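Type-2Aa cytolytic delta-endotoxin (Bacillus thuringiensis serovar kyushuensis, PDB 1CBY) kills the larvae of dipteran insects by forming pores in the epithelial cell membrane of the midgut. Local coordinates at residues V111-L114 and K115-Q119; V197-Q200 and K201-F205. One frame throughout, in Å; residues are numbered along the deposited sequence.

Interaction 1: residues V111-L114 and K115-Q119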
# COMPACT_ATOMS: atom_id res chain seq x y z
N VAL A 111 12.21 -7.64 -12.18
CA VAL A 111 11.24 -6.57 -11.95
C VAL A 111 11.25 -5.55 -13.09
O VAL A 111 10.20 -5.05 -13.51
CB VAL A 111 11.50 -5.87 -10.60
CG1 VAL A 111 10.58 -4.68 -10.43
CG2 VAL A 111 11.31 -6.85 -9.47
N GLU A 112 12.45 -5.25 -13.60
CA GLU A 112 12.62 -4.30 -14.69
C GLU A 112 11.97 -4.80 -15.97
O GLU A 112 11.28 -4.04 -16.65
CB GLU A 112 14.10 -4.03 -14.94
CG GLU A 112 14.79 -3.27 -13.81
CD GLU A 112 16.28 -3.09 -14.04
OE1 GLU A 112 16.90 -3.97 -14.68
OE2 GLU A 112 16.83 -2.07 -13.58
N GLN A 113 12.17 -6.07 -16.29
CA GLN A 113 11.57 -6.64 -17.49
C GLN A 113 10.05 -6.52 -17.41
O GLN A 113 9.42 -5.98 -18.32
CB GLN A 113 11.95 -8.12 -17.64
CG GLN A 113 12.60 -8.47 -18.97
CD GLN A 113 11.74 -8.17 -20.18
OE1 GLN A 113 11.11 -9.06 -20.75
NE2 GLN A 113 11.73 -6.91 -20.61
N LEU A 114 9.48 -7.00 -16.31
CA LEU A 114 8.04 -6.96 -16.10
C LEU A 114 7.47 -5.55 -16.13
O LEU A 114 6.40 -5.32 -16.69
CB LEU A 114 7.67 -7.66 -14.79
CG LEU A 114 8.14 -9.12 -14.64
CD1 LEU A 114 7.79 -9.63 -13.27
CD2 LEU A 114 7.53 -10.00 -15.71
N LYS A 115 8.19 -4.60 -15.54
CA LYS A 115 7.75 -3.20 -15.51
C LYS A 115 7.69 -2.65 -16.94
O LYS A 115 6.80 -1.86 -17.28
CB LYS A 115 8.72 -2.37 -14.67
CG LYS A 115 8.33 -0.91 -14.54
CD LYS A 115 9.36 -0.14 -13.73
CE LYS A 115 8.79 1.18 -13.24
NZ LYS A 115 9.71 1.83 -12.27
N LYS A 116 8.62 -3.09 -17.78
CA LYS A 116 8.68 -2.65 -19.16
C LYS A 116 7.55 -3.31 -19.95
O LYS A 116 6.96 -2.70 -20.84
CB LYS A 116 10.05 -3.02 -19.75
CG LYS A 116 10.43 -2.25 -21.00
CD LYS A 116 11.84 -2.62 -21.44
CE LYS A 116 12.32 -1.74 -22.58
NZ LYS A 116 11.52 -1.92 -23.83
N ILE A 117 7.25 -4.56 -19.61
CA ILE A 117 6.17 -5.29 -20.28
C ILE A 117 4.82 -4.69 -19.90
O ILE A 117 3.92 -4.60 -20.73
CB ILE A 117 6.21 -6.79 -19.93
CG1 ILE A 117 7.55 -7.39 -20.39
CG2 ILE A 117 5.06 -7.52 -20.60
CD1 ILE A 117 7.74 -8.84 -20.02
N ILE A 118 4.69 -4.26 -18.65
CA ILE A 118 3.46 -3.63 -18.18
C ILE A 118 3.28 -2.32 -18.94
O ILE A 118 2.20 -2.04 -19.48
CB ILE A 118 3.51 -3.35 -16.66
CG1 ILE A 118 3.48 -4.66 -15.88
CG2 ILE A 118 2.36 -2.44 -16.23
CD1 ILE A 118 3.59 -4.48 -14.40
N GLN A 119 4.34 -1.52 -19.01
CA GLN A 119 4.33 -0.24 -19.71
C GLN A 119 3.80 -0.45 -21.13
O GLN A 119 2.93 0.28 -21.61
CB GLN A 119 5.74 0.35 -19.75
CG GLN A 119 5.84 1.71 -20.43
CD GLN A 119 7.26 2.08 -20.80
OE1 GLN A 119 7.96 1.32 -21.47
NE2 GLN A 119 7.70 3.26 -20.37
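I117 lies one helical turn beyond Q113, and its side chain runs back over it. At the root, I117 CB rests 3.6 Å from the carbonyl O of L114. CG1 then turns to the side of its own backbone N (chi1 -61°). This puts I117 CG1 3.1 Å from Q113 O, beside the oxygen that already accepts the I117 amide. The tip, I117 CD1, ends 3.5 Å from OE1 of Q113. Q113 bends at chi2, and its chain crosses that of I117 obliquely. I117 CD1 also has L114 CD2 as a looser apolar neighbour, at 4.5 Å. The segment is the middle of the amphipathic helix 107-122. In the layered alpha/beta fold of Cyt toxins this helix packs on the central sheet. I117 touches L96 and V100 of strand 90-102, and L114 reaches V100 and F191. V111, L114 and I118 touch I139 of helix 129-141. The backbone bonds are regular i to i+4 links. I117 N gives to Q113 O at 2.9 Å. I118 N gives to L114 O at 2.8 Å, and I118 CG1 lies against that same oxygen. K115 N bonds to V111 O at 2.9 Å. K115 holds CG opposite its backbone N (chi1 -178°) and is extended to NZ, which makes a weak hydrogen bond to W132 O. On the exposed side K116 N bonds to E112 O at 3.0 Å.

Interaction 2: residues V197-Q200 and K201-F205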
# COMPACT_ATOMS: atom_id res chain seq x y z
N VAL A 197 12.89 -23.62 -5.83
CA VAL A 197 13.30 -23.72 -4.43
C VAL A 197 12.12 -23.99 -3.51
O VAL A 197 10.97 -24.02 -3.96
CB VAL A 197 14.07 -22.45 -3.93
CG1 VAL A 197 15.40 -22.30 -4.66
CG2 VAL A 197 13.24 -21.21 -4.11
N GLU A 198 12.41 -24.20 -2.23
CA GLU A 198 11.39 -24.48 -1.24
C GLU A 198 10.83 -23.20 -0.61
O GLU A 198 11.58 -22.27 -0.31
CB GLU A 198 11.94 -25.41 -0.15
CG GLU A 198 13.19 -24.90 0.56
CD GLU A 198 13.74 -25.89 1.57
OE1 GLU A 198 14.05 -27.03 1.18
OE2 GLU A 198 13.89 -25.52 2.76
N LYS A 199 9.53 -23.21 -0.36
CA LYS A 199 8.82 -22.07 0.22
C LYS A 199 9.50 -21.34 1.38
O LYS A 199 9.42 -20.12 1.46
CB LYS A 199 7.39 -22.49 0.60
CG LYS A 199 6.56 -21.39 1.25
CD LYS A 199 5.10 -21.77 1.38
CE LYS A 199 4.50 -21.13 2.62
NZ LYS A 199 3.02 -21.26 2.69
N GLN A 200 10.15 -22.06 2.29
CA GLN A 200 10.82 -21.40 3.41
C GLN A 200 11.89 -20.44 2.95
O GLN A 200 12.17 -19.44 3.61
CB GLN A 200 11.41 -22.42 4.39
CG GLN A 200 10.48 -22.81 5.52
CD GLN A 200 10.09 -21.64 6.42
OE1 GLN A 200 10.90 -21.15 7.21
NE2 GLN A 200 8.85 -21.21 6.31
N LYS A 201 12.52 -20.75 1.82
CA LYS A 201 13.56 -19.88 1.26
C LYS A 201 12.90 -18.74 0.48
O LYS A 201 13.26 -17.57 0.64
CB LYS A 201 14.51 -20.69 0.37
CG LYS A 201 15.38 -21.65 1.18
CD LYS A 201 16.49 -22.26 0.35
CE LYS A 201 17.42 -23.08 1.24
NZ LYS A 201 18.56 -23.68 0.49
N VAL A 202 11.88 -19.08 -0.32
CA VAL A 202 11.15 -18.10 -1.11
C VAL A 202 10.56 -16.99 -0.22
O VAL A 202 10.66 -15.81 -0.54
CB VAL A 202 10.00 -18.76 -1.91
CG1 VAL A 202 9.15 -17.72 -2.59
CG2 VAL A 202 10.57 -19.69 -2.95
N LEU A 203 9.99 -17.38 0.92
CA LEU A 203 9.38 -16.42 1.84
C LEU A 203 10.33 -15.31 2.29
O LEU A 203 9.88 -14.21 2.64
CB LEU A 203 8.84 -17.15 3.08
CG LEU A 203 7.64 -18.08 2.93
CD1 LEU A 203 7.33 -18.72 4.29
CD2 LEU A 203 6.43 -17.32 2.41
N PHE A 204 11.63 -15.59 2.31
CA PHE A 204 12.61 -14.60 2.74
C PHE A 204 13.54 -14.11 1.63
O PHE A 204 14.66 -13.68 1.89
CB PHE A 204 13.39 -15.13 3.94
CG PHE A 204 12.53 -15.34 5.15
CD1 PHE A 204 12.25 -14.29 6.02
CD2 PHE A 204 11.94 -16.58 5.39
CE1 PHE A 204 11.40 -14.46 7.10
CE2 PHE A 204 11.08 -16.76 6.47
CZ PHE A 204 10.81 -15.70 7.33
N PHE A 205 13.04 -14.16 0.40
CA PHE A 205 13.77 -13.69 -0.77
C PHE A 205 13.86 -12.16 -0.79
O PHE A 205 12.93 -11.46 -0.40
CB PHE A 205 13.05 -14.16 -2.03
CG PHE A 205 13.58 -15.43 -2.60
CD1 PHE A 205 14.61 -16.13 -1.96
CD2 PHE A 205 13.09 -15.92 -3.81
CE1 PHE A 205 15.13 -17.29 -2.52
CE2 PHE A 205 13.60 -17.08 -4.37
CZ PHE A 205 14.63 -17.77 -3.73
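The F204 ring turns an edge to Q200: the backbone O of Q200 lies in the ring plane, 3.4 Å from F204 CD2. The F205 ring is met differently. One face has V202 CA over its centre, 3.8 Å above the plane. V197 CG2 comes to this ring obliquely, 3.7 Å from F205 CZ. The same V197 methyl also meets V202 CG2 at 3.3 Å, so one branch of V197 joins both residues. With CG2 between the backbone N and the carbonyl carbon of V197, this branch is the one that faces them.

E198 is the N-cap residue of the short helix 199-202. Its carbonyl O takes two bonds, from K201 N at 2.8 Å and V202 N at 3.2 Å, and the donors arrive from opposite faces of the carbonyl plane. L203 N gives a nearly straight bond to K199 O at 2.9 Å (N-H...O angle 163°), like that of V202 N and unlike the more bent one of K201 N. The side chains of the same pair meet at a slant, K199 CG lying 3.9 Å from L203 CG. Q200 bends at chi2 and brings NE2 near L203 CD1. E198 and K201 touch through their CG atoms, while their opposite charges stay apart. V202 to F205 form a type I beta turn, with F205 N bonded to V202 O.

The segment lies in the connection between the antiparallel neighbours, strands 183-195 and 210-225. V197 O is hydrogen-bonded to T165 OG1 of strand 165-175, and V202 packs on T165 and L146. K199 makes a cation-pi contact with W157 of strand 155-158.

Interactions 1 and 2 are separate local contacts, the first within a helix and the second round a short helix and the turn beside it. Their centres are 23 Å apart, their nearest atoms about 10 Å, and they do not touch. Interaction 1 comes first along the chain and lies nearer the middle of the fold, with its centre 13 Å from that of the chain; the centre of interaction 2 is 22 Å from it. Strand 183-195 relates the two. Residues 111-119 pack on its L187, L189 and F191, whereas residues 197-205 follow shortly after its end. Both are away from the proteolytic processing stops at S38 and S228.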